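PDB 3K89: malonyl CoA-ACP transacylase, which probably transfers the malonyl group from malonyl-CoA to holo acyl carrier protein, the step that supplies malonyl units for bacterial fatty acid synthesis. Local coordinates for residues 221-226 with 243-248; 229-232 with 237-240; 23-26 with 31-34; 19-24 with 72-77. All coordinates share one frame; numbering follows the deposited sequence.

Contact 1: 221-226 with 243-248; sequences LSWHAP and AAIRQA
The aliphatic part of Arg-246 lies across one face of the Trp-223 indole, an example of how an arginine can pack through its methylenes rather than its charge. CG of Arg-246 sits over the six-membered ring of Trp-223 as a CH-pi contact, 3.6 Å from the ring centroid and only 8° off the normal. The next methylene moves toward the ring fusion, where CD of Arg-246 comes within 3.5 Å of CE2 of Trp-223. A bend at chi3 (-77°) then turns the guanidinium out of this course, and its plane ends 49° from that of the indole. Cation-pi attraction is therefore weak at most: CZ of Arg-246 is 5.4 Å from the centroid of the five-membered ring of Trp-223.

Purely apolar contacts continue along the same side of the helix. CG2 of Ile-245 approaches CZ3 of Trp-223 obliquely at 4.1 Å, and CD1 of Ile-245 lies 4.4 Å from CD of Pro-226, a looser touch.

The polar ends look elsewhere. Trp-223 NE1 hydrogen-bonds to the carbonyl oxygen of Met-218, and Arg-246 NE to the hydroxyl of Ser-242, so the polar end of each has its partner outside the contact. In this way the loop after helix 208-219 is laid against helix 242-254, with Val-106 and Leu-107 also touching the indole and Gln-232 of strand 231-232 packing on Ile-245.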
loop_
_atom_site.group_PDB
_atom_site.type_symbol
_atom_site.label_atom_id
_atom_site.label_comp_id
_atom_site.label_asym_id
_atom_site.label_seq_id
_atom_site.Cartn_x
_atom_site.Cartn_y
_atom_site.Cartn_z
ATOM N N LEU A 221 3.319 -16.790 -12.914
ATOM C CA LEU A 221 2.136 -16.081 -13.425
ATOM C C LEU A 221 2.358 -15.420 -14.779
ATOM O O LEU A 221 3.485 -15.193 -15.206
ATOM C CB LEU A 221 1.694 -15.013 -12.415
ATOM C CG LEU A 221 1.472 -15.469 -10.963
ATOM C CD1 LEU A 221 1.234 -14.253 -10.060
ATOM C CD2 LEU A 221 0.341 -16.493 -10.784
ATOM N N SER A 222 1.242 -15.116 -15.439
ATOM C CA SER A 222 1.214 -14.353 -16.670
ATOM C C SER A 222 1.260 -12.855 -16.343
ATOM O O SER A 222 0.437 -12.357 -15.566
ATOM C CB SER A 222 -0.074 -14.699 -17.430
ATOM O OG SER A 222 -0.169 -13.961 -18.628
ATOM N N TRP A 223 2.235 -12.164 -16.924
ATOM C CA TRP A 223 2.435 -10.722 -16.763
ATOM C C TRP A 223 2.163 -10.059 -18.091
ATOM O O TRP A 223 2.677 -10.485 -19.132
ATOM C CB TRP A 223 3.861 -10.421 -16.254
ATOM C CG TRP A 223 4.027 -10.919 -14.843
ATOM C CD1 TRP A 223 4.142 -12.220 -14.449
ATOM C CD2 TRP A 223 4.013 -10.134 -13.642
ATOM N NE1 TRP A 223 4.220 -12.296 -13.077
ATOM C CE2 TRP A 223 4.126 -11.032 -12.559
ATOM C CE3 TRP A 223 3.921 -8.759 -13.374
ATOM C CZ2 TRP A 223 4.158 -10.603 -11.220
ATOM C CZ3 TRP A 223 3.945 -8.329 -12.036
ATOM C CH2 TRP A 223 4.059 -9.253 -10.984
ATOM N N HIS A 224 1.321 -9.032 -18.062
ATOM C CA HIS A 224 0.940 -8.289 -19.255
ATOM C C HIS A 224 1.523 -6.883 -19.253
ATOM O O HIS A 224 1.871 -6.334 -18.186
ATOM C CB HIS A 224 -0.587 -8.233 -19.336
ATOM C CG HIS A 224 -1.233 -9.576 -19.230
ATOM N ND1 HIS A 224 -1.261 -10.472 -20.280
ATOM C CD2 HIS A 224 -1.846 -10.195 -18.195
ATOM C CE1 HIS A 224 -1.873 -11.577 -19.899
ATOM N NE2 HIS A 224 -2.231 -11.441 -18.634
ATOM N N ALA A 225 1.623 -6.288 -20.441
ATOM C CA ALA A 225 2.105 -4.912 -20.575
ATOM C C ALA A 225 1.144 -3.948 -19.853
ATOM O O ALA A 225 -0.080 -4.097 -19.966
ATOM C CB ALA A 225 2.226 -4.541 -22.045
ATOM N N PRO A 226 1.684 -3.001 -19.065
ATOM C CA PRO A 226 0.753 -2.102 -18.368
ATOM C C PRO A 226 0.062 -1.131 -19.323
ATOM O O PRO A 226 0.700 -0.576 -20.222
ATOM C CB PRO A 226 1.649 -1.337 -17.384
ATOM C CG PRO A 226 3.031 -1.433 -17.969
ATOM C CD PRO A 226 3.082 -2.777 -18.662
ATOM N N ALA A 243 10.351 -8.408 -16.391
ATOM C CA ALA A 243 11.482 -8.684 -15.509
ATOM C C ALA A 243 11.761 -7.531 -14.543
ATOM O O ALA A 243 11.971 -7.758 -13.347
ATOM C CB ALA A 243 12.744 -9.018 -16.326
ATOM N N ALA A 244 11.726 -6.301 -15.054
ATOM C CA ALA A 244 12.054 -5.131 -14.260
ATOM C C ALA A 244 10.956 -4.809 -13.239
ATOM O O ALA A 244 11.254 -4.457 -12.101
ATOM C CB ALA A 244 12.318 -3.931 -15.158
ATOM N N ILE A 245 9.700 -4.937 -13.653
ATOM C CA ILE A 245 8.579 -4.727 -12.732
ATOM C C ILE A 245 8.654 -5.735 -11.596
ATOM O O ILE A 245 8.576 -5.354 -10.422
ATOM C CB ILE A 245 7.220 -4.799 -13.462
ATOM C CG1 ILE A 245 7.097 -3.578 -14.382
ATOM C CG2 ILE A 245 6.066 -4.850 -12.451
ATOM C CD1 ILE A 245 5.969 -3.605 -15.423
ATOM N N ARG A 246 8.826 -7.015 -11.940
ATOM C CA ARG A 246 8.963 -8.046 -10.908
ATOM C C ARG A 246 10.164 -7.836 -9.999
ATOM O O ARG A 246 10.041 -8.008 -8.792
ATOM C CB ARG A 246 8.965 -9.447 -11.512
ATOM C CG ARG A 246 7.610 -9.813 -12.128
ATOM C CD ARG A 246 7.656 -11.202 -12.707
ATOM N NE ARG A 246 8.369 -11.210 -13.990
ATOM C CZ ARG A 246 9.425 -11.976 -14.264
ATOM N NH1 ARG A 246 9.918 -12.816 -13.358
ATOM N NH2 ARG A 246 9.978 -11.902 -15.469
ATOM N N GLN A 247 11.310 -7.456 -10.563
ATOM C CA GLN A 247 12.487 -7.209 -9.728
ATOM C C GLN A 247 12.226 -6.066 -8.738
ATOM O O GLN A 247 12.635 -6.134 -7.577
ATOM C CB GLN A 247 13.733 -6.909 -10.580
ATOM C CG GLN A 247 15.038 -6.660 -9.776
ATOM C CD GLN A 247 15.430 -7.799 -8.838
ATOM O OE1 GLN A 247 15.038 -8.952 -9.029
ATOM N NE2 GLN A 247 16.207 -7.471 -7.811
ATOM N N ALA A 248 11.522 -5.030 -9.198
ATOM C CA ALA A 248 11.184 -3.916 -8.325
ATOM C C ALA A 248 10.217 -4.327 -7.228
ATOM O O ALA A 248 10.256 -3.739 -6.143
ATOM C CB ALA A 248 10.608 -2.738 -9.126
#

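Contact 2: 229-232 with 237-240; sequences PVVQ and RVHD
With CG1 anti to the backbone N in both Val-231 and Val-238, CG2 of each falls anti to the carbonyl carbon, and these two CG2 methyls meet at 3.9 Å, with the side chains crossing at about a right angle. The same torsion in Val-238 presents its methyls to Pro-229, whose CB lies 3.9 Å from CG2 of Val-238, so one valine rests against two residues of the facing segment.

Backbone contacts are few. The amide N of Gln-232 donates to O of Arg-237 over 2.9 Å; the N-H points almost straight at the oxygen (171°), yet the donor stands well above the carbonyl plane, 50° out of it. Two residues earlier, O of Val-230 takes a CA-H...O contact from CA of Val-238 (3.5 Å). The two short antiparallel strands form a beta hairpin, closed by residues 233-236 and weakly bonded, in which a water takes over where the chains diverge. That water donates to O of Val-230 (2.7 Å) and accepts from N of His-239 (2.8 Å), bridging the backbones in place of a direct bond.

Near this water the side chains of Gln-232 and His-239 come together, with amide and imidazole planes nearly perpendicular at 89°. At the outer side Arg-237 forms a salt bridge with Asp-235 of the turn. Val-230 packs on Ala-100 and Leu-101 of helix 95-103, which follows the predicted nucleophile Ser-94, and Val-231 touches Cys-262 and Leu-266 of helix 259-268.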
loop_
_atom_site.group_PDB
_atom_site.type_symbol
_atom_site.label_atom_id
_atom_site.label_comp_id
_atom_site.label_asym_id
_atom_site.label_seq_id
_atom_site.Cartn_x
_atom_site.Cartn_y
_atom_site.Cartn_z
ATOM N N PRO A 229 1.110 3.531 -16.700
ATOM C CA PRO A 229 2.367 3.249 -15.997
ATOM C C PRO A 229 2.186 3.306 -14.483
ATOM O O PRO A 229 1.407 4.127 -13.976
ATOM C CB PRO A 229 3.317 4.354 -16.466
ATOM C CG PRO A 229 2.651 4.935 -17.720
ATOM C CD PRO A 229 1.194 4.779 -17.486
ATOM N N VAL A 230 2.938 2.453 -13.804
ATOM C CA VAL A 230 2.940 2.385 -12.337
ATOM C C VAL A 230 4.276 2.879 -11.772
ATOM O O VAL A 230 5.348 2.307 -12.048
ATOM C CB VAL A 230 2.626 0.948 -11.857
ATOM C CG1 VAL A 230 2.612 0.877 -10.333
ATOM C CG2 VAL A 230 1.287 0.489 -12.410
ATOM N N VAL A 231 4.205 3.964 -11.008
ATOM C CA VAL A 231 5.370 4.458 -10.271
ATOM C C VAL A 231 5.574 3.570 -9.034
ATOM O O VAL A 231 4.699 3.527 -8.166
ATOM C CB VAL A 231 5.163 5.927 -9.854
ATOM C CG1 VAL A 231 6.363 6.423 -9.065
ATOM C CG2 VAL A 231 4.921 6.793 -11.085
ATOM N N GLN A 232 6.706 2.860 -8.978
ATOM C CA GLN A 232 6.931 1.809 -7.968
ATOM C C GLN A 232 7.679 2.331 -6.743
ATOM O O GLN A 232 8.472 3.268 -6.827
ATOM C CB GLN A 232 7.612 0.620 -8.624
ATOM C CG GLN A 232 6.639 -0.110 -9.553
ATOM C CD GLN A 232 7.151 -1.443 -10.053
ATOM O OE1 GLN A 232 7.059 -2.480 -9.354
ATOM N NE2 GLN A 232 7.644 -1.451 -11.283
ATOM N N ARG A 237 10.094 5.147 -9.398
ATOM C CA ARG A 237 10.202 5.131 -10.852
ATOM C C ARG A 237 9.254 4.122 -11.475
ATOM O O ARG A 237 8.863 3.124 -10.847
ATOM C CB ARG A 237 11.624 4.739 -11.296
ATOM C CG ARG A 237 12.743 5.681 -10.911
ATOM C CD ARG A 237 14.041 5.194 -11.611
ATOM N NE ARG A 237 15.226 5.961 -11.216
ATOM C CZ ARG A 237 16.197 5.510 -10.421
ATOM N NH1 ARG A 237 17.229 6.297 -10.129
ATOM N NH2 ARG A 237 16.155 4.277 -9.924
ATOM N N VAL A 238 8.895 4.388 -12.730
ATOM C CA VAL A 238 8.262 3.407 -13.609
ATOM C C VAL A 238 9.349 2.453 -14.126
ATOM O O VAL A 238 10.475 2.884 -14.441
ATOM C CB VAL A 238 7.550 4.127 -14.787
ATOM C CG1 VAL A 238 7.002 3.142 -15.802
ATOM C CG2 VAL A 238 6.424 5.027 -14.268
ATOM N N HIS A 239 9.024 1.169 -14.187
ATOM C CA HIS A 239 9.942 0.159 -14.704
ATOM C C HIS A 239 9.407 -0.471 -15.967
ATOM O O HIS A 239 8.203 -0.689 -16.092
ATOM C CB HIS A 239 10.213 -0.878 -13.631
ATOM C CG HIS A 239 11.025 -0.335 -12.511
ATOM N ND1 HIS A 239 10.470 0.322 -11.433
ATOM C CD2 HIS A 239 12.365 -0.279 -12.340
ATOM C CE1 HIS A 239 11.441 0.739 -10.635
ATOM N NE2 HIS A 239 12.596 0.381 -11.163
ATOM N N ASP A 240 10.324 -0.771 -16.891
ATOM C CA ASP A 240 9.963 -1.207 -18.235
ATOM C C ASP A 240 10.117 -2.699 -18.413
ATOM O O ASP A 240 11.230 -3.229 -18.350
ATOM C CB ASP A 240 10.809 -0.466 -19.279
ATOM C CG ASP A 240 10.476 1.011 -19.365
ATOM O OD1 ASP A 240 9.271 1.370 -19.314
ATOM O OD2 ASP A 240 11.423 1.824 -19.508
HETATM O O HOH W 1 6.568 0.198 -13.139
#

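Contact 3: 23-26 with 31-34; sequences ELSE and IRET
Ile-31 and Leu-24 make the tight part of this contact, which illustrates how two successive helices joined by a short turn can share one apolar seam and one water bridge. CD1 of Ile-31 presses to 3.5 Å from CB of Leu-24, closer than carbon atoms usually come, and lies nearly as close to the backbone of the first helix, 3.6 Å from N of Ser-25. The side chain gets there because CG1 is anti to the carbonyl carbon (chi1 -63°) and the chain continues fully extended to CD1. The other branch of Ile-31, CG2, touches CB of Ser-25 more loosely at 4.1 Å.

Toward solvent the contact becomes looser and is partly made through water. OG of Ser-25, placed anti to its own amide nitrogen, lies alongside the methylenes of Arg-32, at 3.4 Å from CG. A water joins the same hydroxyl to the second helix: it is 2.6 Å from OG of Ser-25 and accepts from N of Arg-32 at 2.9 Å. The bridge thus serves a backbone N-H in the first turn of helix 30-42, where the helix itself cannot yet supply an acceptor.

Trp-47 of helix 46-52 touches Ser-25, Ile-31 and Arg-32 alike, while the buried side of the seam rests on helix 61-81 through Leu-78 against Leu-24 and Ala-74 against Ile-31. Pro-302, at the start of helix 302-311, also packs on Leu-24.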
loop_
_atom_site.group_PDB
_atom_site.type_symbol
_atom_site.label_atom_id
_atom_site.label_comp_id
_atom_site.label_asym_id
_atom_site.label_seq_id
_atom_site.Cartn_x
_atom_site.Cartn_y
_atom_site.Cartn_z
ATOM N N GLU A 23 -21.154 0.871 2.044
ATOM C CA GLU A 23 -22.152 1.802 1.557
ATOM C C GLU A 23 -22.110 1.925 0.052
ATOM O O GLU A 23 -23.162 2.009 -0.602
ATOM C CB GLU A 23 -22.009 3.157 2.248
ATOM C CG GLU A 23 -22.375 3.054 3.732
ATOM C CD GLU A 23 -21.849 4.209 4.557
ATOM O OE1 GLU A 23 -20.673 4.617 4.372
ATOM O OE2 GLU A 23 -22.628 4.686 5.417
ATOM N N LEU A 24 -20.904 1.908 -0.515
ATOM C CA LEU A 24 -20.791 1.855 -1.970
ATOM C C LEU A 24 -21.371 0.571 -2.546
ATOM O O LEU A 24 -21.986 0.597 -3.611
ATOM C CB LEU A 24 -19.338 2.025 -2.418
ATOM C CG LEU A 24 -18.855 3.473 -2.447
ATOM C CD1 LEU A 24 -17.332 3.482 -2.631
ATOM C CD2 LEU A 24 -19.574 4.310 -3.516
ATOM N N SER A 25 -21.153 -0.551 -1.862
ATOM C CA SER A 25 -21.664 -1.849 -2.328
ATOM C C SER A 25 -23.189 -1.846 -2.428
ATOM O O SER A 25 -23.754 -2.408 -3.363
ATOM C CB SER A 25 -21.200 -2.963 -1.389
ATOM O OG SER A 25 -21.706 -4.231 -1.783
ATOM N N GLU A 26 -23.851 -1.200 -1.473
ATOM C CA GLU A 26 -25.314 -1.093 -1.512
ATOM C C GLU A 26 -25.823 -0.415 -2.785
ATOM O O GLU A 26 -26.916 -0.728 -3.283
ATOM C CB GLU A 26 -25.798 -0.325 -0.288
ATOM C CG GLU A 26 -25.724 -1.138 0.971
ATOM C CD GLU A 26 -26.372 -0.454 2.154
ATOM O OE1 GLU A 26 -26.875 0.685 1.997
ATOM O OE2 GLU A 26 -26.372 -1.062 3.248
ATOM N N ILE A 31 -19.404 -4.176 -6.972
ATOM C CA ILE A 31 -18.451 -4.292 -5.864
ATOM C C ILE A 31 -18.324 -5.716 -5.300
ATOM O O ILE A 31 -17.235 -6.285 -5.262
ATOM C CB ILE A 31 -18.697 -3.242 -4.756
ATOM C CG1 ILE A 31 -18.486 -1.843 -5.361
ATOM C CG2 ILE A 31 -17.735 -3.491 -3.574
ATOM C CD1 ILE A 31 -18.680 -0.727 -4.413
ATOM N N ARG A 32 -19.435 -6.311 -4.895
ATOM C CA ARG A 32 -19.381 -7.678 -4.376
ATOM C C ARG A 32 -18.980 -8.701 -5.450
ATOM O O ARG A 32 -18.390 -9.741 -5.137
ATOM C CB ARG A 32 -20.714 -8.061 -3.739
ATOM C CG ARG A 32 -20.879 -7.455 -2.356
ATOM C CD ARG A 32 -22.274 -7.632 -1.825
ATOM N NE ARG A 32 -22.492 -8.995 -1.356
ATOM C CZ ARG A 32 -23.586 -9.394 -0.712
ATOM N NH1 ARG A 32 -24.564 -8.535 -0.469
ATOM N NH2 ARG A 32 -23.698 -10.651 -0.313
ATOM N N GLU A 33 -19.289 -8.403 -6.712
ATOM C CA GLU A 33 -18.868 -9.265 -7.814
ATOM C C GLU A 33 -17.332 -9.280 -7.923
ATOM O O GLU A 33 -16.728 -10.341 -8.124
ATOM C CB GLU A 33 -19.507 -8.826 -9.131
ATOM C CG GLU A 33 -20.997 -9.077 -9.170
ATOM C CD GLU A 33 -21.675 -8.414 -10.363
ATOM O OE1 GLU A 33 -20.994 -7.726 -11.162
ATOM O OE2 GLU A 33 -22.913 -8.572 -10.484
ATOM N N THR A 34 -16.722 -8.100 -7.780
ATOM C CA THR A 34 -15.264 -7.978 -7.794
ATOM C C THR A 34 -14.636 -8.724 -6.620
ATOM O O THR A 34 -13.630 -9.418 -6.799
ATOM C CB THR A 34 -14.867 -6.493 -7.807
ATOM O OG1 THR A 34 -15.350 -5.955 -9.039
ATOM C CG2 THR A 34 -13.358 -6.314 -7.756
HETATM O O HOH W 2 -21.871 -4.864 -4.337
#

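Contact 4: 19-24 with 72-77; sequences GMLAEL and GVAVWR
A type II beta turn from Gly-19 to Ala-22, closed by the bond from N of Ala-22 to O of Gly-19 (3.0 Å), brings Leu-21 to the N-cap position of helix 22-27, with a positive phi of 66° and its CB directed toward helix 61-81.

From that turn the leucine reaches across to the helix with both methyls. CD1 and CD2 of Leu-21 straddle a single methyl, CG2 of Val-75, each at 3.9 Å, the two side chains meeting obliquely. With CG1 of Val-75 anti to the backbone N (chi1 -179°), CG2 falls anti to the carbonyl carbon and faces the leucine. From the preceding residue, CB of Ala-74 lies 4.3 Å from CD1 of Leu-21, a lighter touch. The contact is small, wholly apolar and buried: a case of an N-cap residue that uses its side chain for packing.

Around it, Ala-71 of helix 61-81 also meets Leu-21, and Cys-277 and Leu-299, in loops, cover Val-75. The turn itself is tied to helix 46-52, Gly-19 through its backbone to Ser-50 and Met-20 O to the side chain of Gln-51, while Ile-31 of helix 30-42 packs on Ala-74.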
loop_
_atom_site.group_PDB
_atom_site.type_symbol
_atom_site.label_atom_id
_atom_site.label_comp_id
_atom_site.label_asym_id
_atom_site.label_seq_id
_atom_site.Cartn_x
_atom_site.Cartn_y
_atom_site.Cartn_z
ATOM N N GLY A 19 -16.443 -3.518 7.538
ATOM C CA GLY A 19 -17.488 -2.810 6.813
ATOM C C GLY A 19 -16.970 -1.859 5.748
ATOM O O GLY A 19 -17.739 -1.053 5.203
ATOM N N MET A 20 -15.682 -1.950 5.419
ATOM C CA MET A 20 -15.163 -1.103 4.350
ATOM C C MET A 20 -15.930 -1.322 3.049
ATOM O O MET A 20 -16.251 -2.457 2.688
ATOM C CB MET A 20 -13.644 -1.287 4.137
ATOM C CG MET A 20 -13.222 -2.715 3.766
ATOM S SD MET A 20 -11.439 -2.827 3.686
ATOM C CE MET A 20 -11.153 -4.555 3.274
ATOM N N LEU A 21 -16.238 -0.218 2.366
ATOM C CA LEU A 21 -16.999 -0.238 1.104
ATOM C C LEU A 21 -18.459 -0.699 1.223
ATOM O O LEU A 21 -19.140 -0.879 0.207
ATOM C CB LEU A 21 -16.267 -1.053 0.023
ATOM C CG LEU A 21 -14.831 -0.644 -0.357
ATOM C CD1 LEU A 21 -14.452 -1.367 -1.643
ATOM C CD2 LEU A 21 -14.616 0.845 -0.513
ATOM N N ALA A 22 -18.956 -0.843 2.453
ATOM C CA ALA A 22 -20.323 -1.347 2.633
ATOM C C ALA A 22 -21.326 -0.448 1.906
ATOM O O ALA A 22 -22.236 -0.948 1.221
ATOM C CB ALA A 22 -20.676 -1.458 4.111
ATOM N N GLU A 23 -21.154 0.871 2.044
ATOM C CA GLU A 23 -22.152 1.802 1.557
ATOM C C GLU A 23 -22.110 1.925 0.052
ATOM O O GLU A 23 -23.162 2.009 -0.602
ATOM C CB GLU A 23 -22.009 3.157 2.248
ATOM C CG GLU A 23 -22.375 3.054 3.732
ATOM C CD GLU A 23 -21.849 4.209 4.557
ATOM O OE1 GLU A 23 -20.673 4.617 4.372
ATOM O OE2 GLU A 23 -22.628 4.686 5.417
ATOM N N LEU A 24 -20.904 1.908 -0.515
ATOM C CA LEU A 24 -20.791 1.855 -1.970
ATOM C C LEU A 24 -21.371 0.571 -2.546
ATOM O O LEU A 24 -21.986 0.597 -3.611
ATOM C CB LEU A 24 -19.338 2.025 -2.418
ATOM C CG LEU A 24 -18.855 3.473 -2.447
ATOM C CD1 LEU A 24 -17.332 3.482 -2.631
ATOM C CD2 LEU A 24 -19.574 4.310 -3.516
ATOM N N GLY A 72 -9.558 -2.088 -3.585
ATOM C CA GLY A 72 -9.057 -1.058 -4.511
ATOM C C GLY A 72 -9.507 -1.320 -5.942
ATOM O O GLY A 72 -9.883 -0.389 -6.666
ATOM N N VAL A 73 -9.427 -2.578 -6.367
ATOM C CA VAL A 73 -9.877 -2.935 -7.691
ATOM C C VAL A 73 -11.396 -2.723 -7.825
ATOM O O VAL A 73 -11.851 -2.291 -8.896
ATOM C CB VAL A 73 -9.421 -4.368 -8.096
ATOM C CG1 VAL A 73 -9.992 -4.763 -9.458
ATOM C CG2 VAL A 73 -7.891 -4.422 -8.151
ATOM N N ALA A 74 -12.172 -2.990 -6.768
ATOM C CA ALA A 74 -13.632 -2.732 -6.835
ATOM C C ALA A 74 -13.931 -1.250 -7.107
ATOM O O ALA A 74 -14.754 -0.923 -7.975
ATOM C CB ALA A 74 -14.350 -3.197 -5.575
ATOM N N VAL A 75 -13.251 -0.355 -6.396
ATOM C CA VAL A 75 -13.471 1.078 -6.612
ATOM C C VAL A 75 -12.962 1.499 -8.009
ATOM O O VAL A 75 -13.591 2.318 -8.684
ATOM C CB VAL A 75 -12.856 1.931 -5.485
ATOM C CG1 VAL A 75 -13.147 3.441 -5.743
ATOM C CG2 VAL A 75 -13.438 1.477 -4.124
ATOM N N TRP A 76 -11.837 0.916 -8.444
ATOM C CA TRP A 76 -11.283 1.169 -9.776
ATOM C C TRP A 76 -12.312 0.834 -10.856
ATOM O O TRP A 76 -12.549 1.627 -11.772
ATOM C CB TRP A 76 -10.022 0.313 -9.986
ATOM C CG TRP A 76 -9.505 0.338 -11.411
ATOM C CD1 TRP A 76 -9.576 -0.678 -12.342
ATOM C CD2 TRP A 76 -8.847 1.428 -12.052
ATOM N NE1 TRP A 76 -8.976 -0.274 -13.517
ATOM C CE2 TRP A 76 -8.528 1.010 -13.370
ATOM C CE3 TRP A 76 -8.475 2.714 -11.640
ATOM C CZ2 TRP A 76 -7.869 1.834 -14.275
ATOM C CZ3 TRP A 76 -7.819 3.539 -12.546
ATOM C CH2 TRP A 76 -7.522 3.092 -13.852
ATOM N N ARG A 77 -12.924 -0.338 -10.740
ATOM C CA ARG A 77 -13.889 -0.801 -11.750
ATOM C C ARG A 77 -15.137 0.074 -11.759
ATOM O O ARG A 77 -15.697 0.352 -12.829
ATOM C CB ARG A 77 -14.227 -2.273 -11.544
ATOM C CG ARG A 77 -13.057 -3.180 -11.923
ATOM C CD ARG A 77 -13.379 -4.630 -11.641
ATOM N NE ARG A 77 -12.341 -5.536 -12.155
ATOM C CZ ARG A 77 -12.431 -6.866 -12.095
ATOM N NH1 ARG A 77 -13.491 -7.444 -11.523
ATOM N NH2 ARG A 77 -11.454 -7.631 -12.571
#

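Overall arrangement
The four contacts form two pairs within the acyl transferase domain. Contacts 3 and 4 come first in the chain and share Glu-23 and Leu-24 of helix 22-27; their centres are 6 Å apart, and helices 30-42 and 61-81 meet between them. Contacts 1 and 2 follow much later, contact 2 nested inside the loop closed by contact 1, with centres 10 Å apart and Gln-232 and His-239 of the hairpin against helix 242-254. Between the pairs the centres are 25 to 29 Å apart and nothing touches. Contact 2 lies nearest the predicted catalytic site, the Gln-232 side chain about 10 Å from that of His-203; the other three, including the buried contact 4, lie away from the predicted active-site residues.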